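Side-chain contacts in uncharacterized protein (Exiguobacterium sibiricum, PDB 3B77), which is of unknown function but carries a bacterial pleckstrin homology (PH) domain followed by helices that resemble the YvbH oligomerisation region: residues A16-Y21 with Y31-S36; K130-A135 with K177-D182. All blocks are in the same frame, centred on the assembly; numbering follows the deposited sequence.

Interaction 1 (A16-Y21 with Y31-S36); sequences AAADDY and YFLIKS
In this bacterial PH domain, the face of strand 30-35 that bears Leu33 and Lys35 is covered by a helical turn of the connection leading from strand 6-7, and Ala16 and Ala18 are the residues that meet it. Leu33 meets both alanines, with Ala16 as its closer partner. With CG anti to the backbone N (chi1 -178°), its branched end reaches across to the turn and the two methyls divide between the alanines. CD2 lies 3.4 Å from Ala16 CB, a tight carbon-carbon approach, while CD1 reaches Ala18 CB at a looser 4.2 Å. Ala16 is still extended, just ahead of the helical residues, which is why its methyl and that of Ala18 can both face the strand. The turn itself is closed by backbone bonds: Asp19 N bonds back to Ala16 O at 3.2 Å, and Tyr21 N to Ala18 O at 3.0 Å.

Lys35 closes the outer end. It leaves the strand extended and then bends at chi3 (-67°), which lays its end alongside Ala16; NZ stands 4.2 Å from Ala16 CA, and CE is 4.3 Å from Ala16 CB. This is a loose contact at the edge, without a hydrogen bond.

Strand 39-44 adds to the packing: Glu40 accepts a hydrogen bond from Ala18 N through OE2 and also touches Leu33, and Cys42 packs on Ala18. Phe32, the residue before Leu33, packs instead on His110 and Leu114 of helix 108-146.

Between the two segments the attraction is therefore mainly van der Waals contact between buried methyls, with the partly exposed Lys35 chain at the margin. Such a contact depends on shape rather than on direction, and the short alanine side chains let the turn sit close to the strand, while a polar tie to the sheet is made by Glu40.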
ATOM      1  N   ALA A  16      36.653  59.609  -7.745  1.00 85.55           N
ATOM      2  CA  ALA A  16      36.951  58.296  -8.332  1.00 82.94           C
ATOM      3  C   ALA A  16      35.953  57.925  -9.403  1.00 80.74           C
ATOM      4  O   ALA A  16      34.778  58.279  -9.315  1.00 79.11           O
ATOM      5  CB  ALA A  16      36.959  57.238  -7.250  1.00 83.32           C
ATOM      6  N   ALA A  17      36.428  57.193 -10.405  1.00 78.16           N
ATOM      7  CA  ALA A  17      35.573  56.727 -11.494  1.00 77.45           C
ATOM      8  C   ALA A  17      34.394  55.894 -10.950  1.00 76.98           C
ATOM      9  O   ALA A  17      33.273  55.996 -11.438  1.00 76.53           O
ATOM     10  CB  ALA A  17      36.391  55.924 -12.511  1.00 76.08           C
ATOM     11  N   ALA A  18      34.668  55.104  -9.913  1.00 76.91           N
ATOM     12  CA  ALA A  18      33.687  54.233  -9.283  1.00 76.81           C
ATOM     13  C   ALA A  18      32.455  54.964  -8.720  1.00 76.62           C
ATOM     14  O   ALA A  18      31.373  54.401  -8.693  1.00 76.81           O
ATOM     15  CB  ALA A  18      34.368  53.422  -8.188  1.00 75.74           C
ATOM     16  N   ASP A  19      32.618  56.213  -8.295  1.00 77.03           N
ATOM     17  CA  ASP A  19      31.535  56.977  -7.665  1.00 77.73           C
ATOM     18  C   ASP A  19      30.366  57.215  -8.617  1.00 77.70           C
ATOM     19  O   ASP A  19      29.242  57.397  -8.182  1.00 77.75           O
ATOM     20  CB  ASP A  19      32.080  58.319  -7.145  1.00 78.82           C
ATOM     21  CG  ASP A  19      31.189  58.971  -6.071  1.00 79.80           C
ATOM     22  OD1 ASP A  19      31.014  58.384  -4.987  1.00 81.43           O
ATOM     23  OD2 ASP A  19      30.715  60.112  -6.275  1.00 82.72           O
ATOM     24  N   ASP A  20      30.631  57.208  -9.918  1.00 78.21           N
ATOM     25  CA  ASP A  20      29.575  57.395 -10.910  1.00 78.76           C
ATOM     26  C   ASP A  20      28.594  56.231 -10.971  1.00 76.93           C
ATOM     27  O   ASP A  20      27.441  56.405 -11.406  1.00 76.69           O
ATOM     28  CB  ASP A  20      30.188  57.599 -12.288  1.00 80.67           C
ATOM     29  CG  ASP A  20      30.848  58.950 -12.426  1.00 83.49           C
ATOM     30  OD1 ASP A  20      30.244  59.939 -11.951  1.00 87.45           O
ATOM     31  OD2 ASP A  20      31.954  59.025 -13.009  1.00 86.59           O
ATOM     32  N   TYR A  21      29.056  55.057 -10.537  1.00 73.98           N
ATOM     33  CA  TYR A  21      28.272  53.834 -10.611  1.00 71.76           C
ATOM     34  C   TYR A  21      27.675  53.459  -9.276  1.00 69.39           C
ATOM     35  O   TYR A  21      26.971  52.469  -9.178  1.00 68.64           O
ATOM     36  CB  TYR A  21      29.133  52.707 -11.184  1.00 72.26           C
ATOM     37  CG  TYR A  21      29.750  53.125 -12.492  1.00 73.41           C
ATOM     38  CD1 TYR A  21      29.012  53.098 -13.663  1.00 73.87           C
ATOM     39  CD2 TYR A  21      31.052  53.617 -12.547  1.00 73.31           C
ATOM     40  CE1 TYR A  21      29.556  53.510 -14.867  1.00 74.43           C
ATOM     41  CE2 TYR A  21      31.607  54.024 -13.745  1.00 73.64           C
ATOM     42  CZ  TYR A  21      30.856  53.968 -14.907  1.00 74.04           C
ATOM     43  OH  TYR A  21      31.383  54.375 -16.120  1.00 73.88           O
ATOM     44  N   TYR A  31      32.570  52.696   1.396  1.00 62.92           N
ATOM     45  CA  TYR A  31      33.299  52.521   2.656  1.00 61.87           C
ATOM     46  C   TYR A  31      34.765  52.183   2.462  1.00 61.67           C
ATOM     47  O   TYR A  31      35.550  52.316   3.388  1.00 63.13           O
ATOM     48  CB  TYR A  31      32.643  51.443   3.506  1.00 61.46           C
ATOM     49  CG  TYR A  31      31.386  51.906   4.200  1.00 61.16           C
ATOM     50  CD1 TYR A  31      30.161  51.804   3.575  1.00 60.03           C
ATOM     51  CD2 TYR A  31      31.430  52.451   5.483  1.00 60.72           C
ATOM     52  CE1 TYR A  31      29.008  52.221   4.183  1.00 60.79           C
ATOM     53  CE2 TYR A  31      30.273  52.881   6.105  1.00 61.72           C
ATOM     54  CZ  TYR A  31      29.062  52.754   5.440  1.00 62.17           C
ATOM     55  OH  TYR A  31      27.882  53.153   6.009  1.00 63.04           O
ATOM     56  N   PHE A  32      35.160  51.758   1.270  1.00 61.22           N
ATOM     57  CA  PHE A  32      36.546  51.394   1.051  1.00 60.53           C
ATOM     58  C   PHE A  32      36.804  51.333  -0.432  1.00 61.54           C
ATOM     59  O   PHE A  32      36.055  50.702  -1.161  1.00 62.64           O
ATOM     60  CB  PHE A  32      36.825  50.042   1.683  1.00 60.06           C
ATOM     61  CG  PHE A  32      38.243  49.886   2.160  1.00 61.13           C
ATOM     62  CD1 PHE A  32      39.248  49.408   1.310  1.00 60.64           C
ATOM     63  CD2 PHE A  32      38.583  50.221   3.464  1.00 60.05           C
ATOM     64  CE1 PHE A  32      40.558  49.281   1.761  1.00 59.81           C
ATOM     65  CE2 PHE A  32      39.866  50.079   3.904  1.00 59.58           C
ATOM     66  CZ  PHE A  32      40.854  49.608   3.055  1.00 59.98           C
ATOM     67  N   LEU A  33      37.846  52.015  -0.884  1.00 63.09           N
ATOM     68  CA  LEU A  33      38.175  52.051  -2.298  1.00 63.38           C
ATOM     69  C   LEU A  33      39.663  51.794  -2.444  1.00 64.17           C
ATOM     70  O   LEU A  33      40.479  52.318  -1.674  1.00 64.98           O
ATOM     71  CB  LEU A  33      37.755  53.382  -2.918  1.00 63.34           C
ATOM     72  CG  LEU A  33      37.946  53.654  -4.417  1.00 63.46           C
ATOM     73  CD1 LEU A  33      37.292  52.652  -5.326  1.00 61.88           C
ATOM     74  CD2 LEU A  33      37.381  55.000  -4.702  1.00 63.61           C
ATOM     75  N   ILE A  34      39.989  50.920  -3.387  1.00 64.62           N
ATOM     76  CA  ILE A  34      41.350  50.572  -3.728  1.00 64.90           C
ATOM     77  C   ILE A  34      41.443  50.835  -5.213  1.00 67.34           C
ATOM     78  O   ILE A  34      40.646  50.310  -6.008  1.00 66.80           O
ATOM     79  CB  ILE A  34      41.655  49.091  -3.478  1.00 64.54           C
ATOM     80  CG1 ILE A  34      41.593  48.773  -1.978  1.00 63.91           C
ATOM     81  CG2 ILE A  34      43.022  48.725  -4.077  1.00 63.55           C
ATOM     82  CD1 ILE A  34      41.645  47.301  -1.651  1.00 62.28           C
ATOM     83  N   LYS A  35      42.379  51.701  -5.579  1.00 70.63           N
ATOM     84  CA  LYS A  35      42.576  52.054  -6.964  1.00 73.19           C
ATOM     85  C   LYS A  35      43.967  51.611  -7.394  1.00 72.49           C
ATOM     86  O   LYS A  35      44.949  51.876  -6.729  1.00 71.52           O
ATOM     87  CB  LYS A  35      42.379  53.563  -7.180  1.00 74.37           C
ATOM     88  CG  LYS A  35      42.144  53.954  -8.661  1.00 77.82           C
ATOM     89  CD  LYS A  35      42.167  55.478  -8.892  1.00 80.01           C
ATOM     90  CE  LYS A  35      40.990  56.215  -8.224  1.00 83.39           C
ATOM     91  NZ  LYS A  35      41.111  57.719  -8.348  1.00 84.33           N
ATOM     92  N   SER A  36      44.002  50.880  -8.490  1.00 73.43           N
ATOM     93  CA  SER A  36      45.214  50.494  -9.161  1.00 74.06           C
ATOM     94  C   SER A  36      45.220  51.138 -10.562  1.00 76.31           C
ATOM     95  O   SER A  36      44.271  51.817 -10.991  1.00 75.93           O
ATOM     96  CB  SER A  36      45.295  48.968  -9.237  1.00 73.87           C
ATOM     97  OG  SER A  36      45.527  48.484 -10.555  1.00 73.07           O
TER

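Interaction 2 (K130-A135 with K177-D182); sequences KMLEFA and KWNQKD
Trp178, late in helix 156-178, lays its indole against Met131 of helix 108-146 at the mouth of an antiparallel helical hairpin. Met131, modelled as selenomethionine, comes over one face of the indole: its CB sits 3.6 Å from the centroid of the six-membered ring and 17° off the normal, a CH-pi contact. The chain then bends at chi2 (-63°), keeping CG over the benzo part, 3.8 Å from CZ3, and SE 5.0 Å from the centroid of the six-membered ring of Trp178, over the same face, a distant Met-aromatic contact. The opposite face is covered over its centre by CG of the adjacent Lys177, so the indole is sandwiched between aliphatic carbons.

Leu132 works on the pyrrole side. Its CD2 reaches the ring edge, 4.0 Å from Trp178 CD1, while CG packs on Trp178 CB at 3.8 Å. The other methyl, CD1, meets Asn179 ND2 at 3.8 Å; that amide nitrogen is engaged by Tyr175 O. The indole NE1 is likewise satisfied within its own helix, by His174 ND1, which helps fix the ring's rotation.

With an alanine in place of Trp178, the Met131 side chain would probably lose the ring it lies on and Leu132 CD2 its edge contact, leaving a gap between the helices and His174 ND1 without the indole N-H.

Phe168 of a third subunit also packs on Trp178, and Tyr175 of that subunit on Met131. Aromatic and aliphatic side chains shared within a hairpin and between subunits are what one expects of a helical assembly, consistent with a YvbH-like oligomerisation region.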
ATOM      1  N   LYS A 130      22.157  29.210   7.633  1.00 56.33           N
ATOM      2  CA  LYS A 130      21.765  28.179   8.591  1.00 56.75           C
ATOM      3  C   LYS A 130      20.365  28.466   9.145  1.00 54.84           C
ATOM      4  O   LYS A 130      19.576  27.561   9.334  1.00 54.92           O
ATOM      5  CB  LYS A 130      22.797  28.062   9.737  1.00 58.52           C
ATOM      6  CG  LYS A 130      24.199  27.508   9.355  1.00 60.75           C
HETATM    7  N   MSE A 131      20.073  29.735   9.412  1.00 53.72           N
HETATM    8  CA  MSE A 131      18.757  30.142   9.921  1.00 53.36           C
HETATM    9  C   MSE A 131      17.676  29.970   8.878  1.00 54.12           C
HETATM   10  O   MSE A 131      16.611  29.563   9.230  1.00 52.72           O
HETATM   11  CB  MSE A 131      18.770  31.580  10.372  1.00 52.78           C
HETATM   12  CG  MSE A 131      19.756  31.868  11.474  1.00 52.75           C
HETATM   13 SE   MSE A 131      19.396  30.924  13.161  0.75 55.33          SE
HETATM   14  CE  MSE A 131      20.843  29.572  13.113  1.00 55.21           C
ATOM     15  N   LEU A 132      17.958  30.237   7.598  1.00 55.81           N
ATOM     16  CA  LEU A 132      16.974  29.973   6.539  1.00 57.11           C
ATOM     17  C   LEU A 132      16.544  28.511   6.557  1.00 57.50           C
ATOM     18  O   LEU A 132      15.350  28.220   6.462  1.00 57.04           O
ATOM     19  CB  LEU A 132      17.523  30.287   5.128  1.00 57.38           C
ATOM     20  CG  LEU A 132      17.303  31.665   4.543  1.00 57.62           C
ATOM     21  CD1 LEU A 132      17.833  31.676   3.114  1.00 58.19           C
ATOM     22  CD2 LEU A 132      15.830  32.035   4.590  1.00 56.34           C
ATOM     23  N   GLU A 133      17.525  27.609   6.604  1.00 57.60           N
ATOM     24  CA  GLU A 133      17.287  26.176   6.689  1.00 58.48           C
ATOM     25  C   GLU A 133      16.349  25.822   7.826  1.00 55.45           C
ATOM     26  O   GLU A 133      15.406  25.057   7.641  1.00 57.85           O
ATOM     27  CB  GLU A 133      18.604  25.424   6.883  1.00 60.25           C
ATOM     28  CG  GLU A 133      19.594  25.466   5.659  1.00 66.09           C
ATOM     29  CD  GLU A 133      20.999  24.889   5.992  1.00 67.93           C
ATOM     30  OE1 GLU A 133      21.177  24.361   7.124  1.00 74.79           O
ATOM     31  OE2 GLU A 133      21.926  24.980   5.124  1.00 76.23           O
ATOM     32  N   PHE A 134      16.596  26.344   9.013  1.00 51.84           N
ATOM     33  CA  PHE A 134      15.678  26.074  10.137  1.00 51.16           C
ATOM     34  C   PHE A 134      14.299  26.675   9.895  1.00 50.12           C
ATOM     35  O   PHE A 134      13.270  26.137  10.367  1.00 51.00           O
ATOM     36  CB  PHE A 134      16.176  26.658  11.480  1.00 50.38           C
ATOM     37  CG  PHE A 134      17.531  26.153  11.942  1.00 51.44           C
ATOM     38  CD1 PHE A 134      17.923  24.839  11.753  1.00 52.86           C
ATOM     39  CD2 PHE A 134      18.397  27.000  12.616  1.00 51.72           C
ATOM     40  CE1 PHE A 134      19.150  24.399  12.200  1.00 51.55           C
ATOM     41  CE2 PHE A 134      19.620  26.558  13.064  1.00 49.44           C
ATOM     42  CZ  PHE A 134      19.991  25.267  12.860  1.00 50.97           C
ATOM     43  N   ALA A 135      14.287  27.839   9.245  1.00 49.89           N
ATOM     44  CA  ALA A 135      13.042  28.548   8.935  1.00 49.83           C
ATOM     45  C   ALA A 135      12.148  27.671   8.041  1.00 50.38           C
ATOM     46  O   ALA A 135      10.926  27.524   8.315  1.00 49.43           O
ATOM     47  CB  ALA A 135      13.331  29.901   8.280  1.00 47.46           C
ATOM     48  N   LYS A 177      15.062  38.499   6.016  1.00 62.33           N
ATOM     49  CA  LYS A 177      15.838  38.610   7.249  1.00 61.88           C
ATOM     50  C   LYS A 177      17.224  37.989   7.158  1.00 61.16           C
ATOM     51  O   LYS A 177      18.176  38.564   7.665  1.00 63.00           O
ATOM     52  CB  LYS A 177      15.100  37.947   8.385  1.00 63.03           C
ATOM     53  CG  LYS A 177      15.730  38.179   9.729  1.00 66.08           C
ATOM     54  CD  LYS A 177      14.738  37.866  10.843  1.00 69.25           C
ATOM     55  CE  LYS A 177      15.316  38.181  12.218  1.00 72.39           C
ATOM     56  NZ  LYS A 177      14.360  37.976  13.364  1.00 74.82           N
ATOM     57  N   TRP A 178      17.332  36.814   6.539  1.00 59.09           N
ATOM     58  CA  TRP A 178      18.563  36.078   6.539  1.00 59.60           C
ATOM     59  C   TRP A 178      19.368  36.246   5.246  1.00 61.49           C
ATOM     60  O   TRP A 178      20.436  35.666   5.135  1.00 64.44           O
ATOM     61  CB  TRP A 178      18.309  34.588   6.834  1.00 58.18           C
ATOM     62  CG  TRP A 178      17.491  34.369   8.047  1.00 56.50           C
ATOM     63  CD1 TRP A 178      16.234  33.855   8.110  1.00 56.70           C
ATOM     64  CD2 TRP A 178      17.826  34.755   9.376  1.00 55.54           C
ATOM     65  NE1 TRP A 178      15.763  33.880   9.413  1.00 54.87           N
ATOM     66  CE2 TRP A 178      16.727  34.427  10.206  1.00 54.49           C
ATOM     67  CE3 TRP A 178      18.946  35.355   9.944  1.00 55.21           C
ATOM     68  CZ2 TRP A 178      16.734  34.632  11.568  1.00 55.32           C
ATOM     69  CZ3 TRP A 178      18.955  35.570  11.298  1.00 55.97           C
ATOM     70  CH2 TRP A 178      17.842  35.225  12.104  1.00 56.35           C
ATOM     71  N   ASN A 179      18.837  36.990   4.274  1.00 63.37           N
ATOM     72  CA  ASN A 179      19.594  37.469   3.112  1.00 63.79           C
ATOM     73  C   ASN A 179      19.615  38.980   3.190  1.00 63.81           C
ATOM     74  O   ASN A 179      19.094  39.643   2.292  1.00 64.58           O
ATOM     75  CB  ASN A 179      18.929  37.114   1.791  1.00 63.89           C
ATOM     76  CG  ASN A 179      18.928  35.668   1.518  1.00 63.96           C
ATOM     77  OD1 ASN A 179      19.971  35.073   1.244  1.00 63.73           O
ATOM     78  ND2 ASN A 179      17.741  35.089   1.510  1.00 64.16           N
ATOM     79  N   GLN A 180      20.207  39.537   4.243  1.00 63.57           N
ATOM     80  CA  GLN A 180      20.216  40.987   4.398  1.00 63.18           C
ATOM     81  C   GLN A 180      20.975  41.700   3.272  1.00 63.24           C
ATOM     82  O   GLN A 180      21.924  41.170   2.683  1.00 62.74           O
ATOM     83  CB  GLN A 180      20.680  41.394   5.791  1.00 62.75           C
ATOM     84  CG  GLN A 180      22.148  41.517   6.050  1.00 63.76           C
ATOM     85  CD  GLN A 180      22.446  41.856   7.552  1.00 64.65           C
ATOM     86  OE1 GLN A 180      21.902  41.217   8.480  1.00 65.04           O
ATOM     87  NE2 GLN A 180      23.313  42.852   7.781  1.00 62.46           N
ATOM     88  N   LYS A 181      20.515  42.894   2.947  1.00 62.94           N
ATOM     89  CA  LYS A 181      21.074  43.646   1.830  1.00 64.43           C
ATOM     90  C   LYS A 181      22.234  44.547   2.235  1.00 63.22           C
ATOM     91  O   LYS A 181      23.229  44.654   1.515  1.00 62.01           O
ATOM     92  CB  LYS A 181      19.957  44.476   1.164  1.00 65.88           C
ATOM     93  CG  LYS A 181      19.152  43.645   0.187  1.00 68.94           C
ATOM     94  CD  LYS A 181      17.778  44.193  -0.131  1.00 73.72           C
ATOM     95  CE  LYS A 181      17.260  43.592  -1.480  1.00 77.65           C
ATOM     96  NZ  LYS A 181      17.730  42.165  -1.752  1.00 81.19           N
ATOM     97  N   ASP A 182      22.087  45.148   3.411  1.00 61.59           N
ATOM     98  CA  ASP A 182      22.967  46.179   3.895  1.00 62.24           C
ATOM     99  C   ASP A 182      23.933  45.699   5.002  1.00 61.83           C
ATOM    100  O   ASP A 182      23.528  45.131   6.015  1.00 62.11           O
ATOM    101  CB  ASP A 182      22.094  47.324   4.419  1.00 63.30           C
ATOM    102  CG  ASP A 182      22.817  48.606   4.515  1.00 63.51           C
ATOM    103  OD1 ASP A 182      24.030  48.619   4.762  1.00 69.27           O
ATOM    104  OD2 ASP A 182      22.153  49.626   4.349  1.00 67.85           O
TER

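Overall arrangement
The two contacts belong to different parts of the chain: interaction 1 lies in the beta-rich PH domain, interaction 2 where the helical hairpin opens. They sit on opposite sides of the chain's centre, about 17 Å and 13 Å from it, with their own centres about 29 Å apart. Their nearest atoms still come to about 6 Å without touching. Asn45 bridges that interval: Tyr31 of the strand segment packs on it, and Asp182 of the 177-182 segment reaches it through a weak hydrogen bond. Helix 108-146 joins them more broadly, packing under Phe32 near its start and carrying Met131 and Leu132 further along.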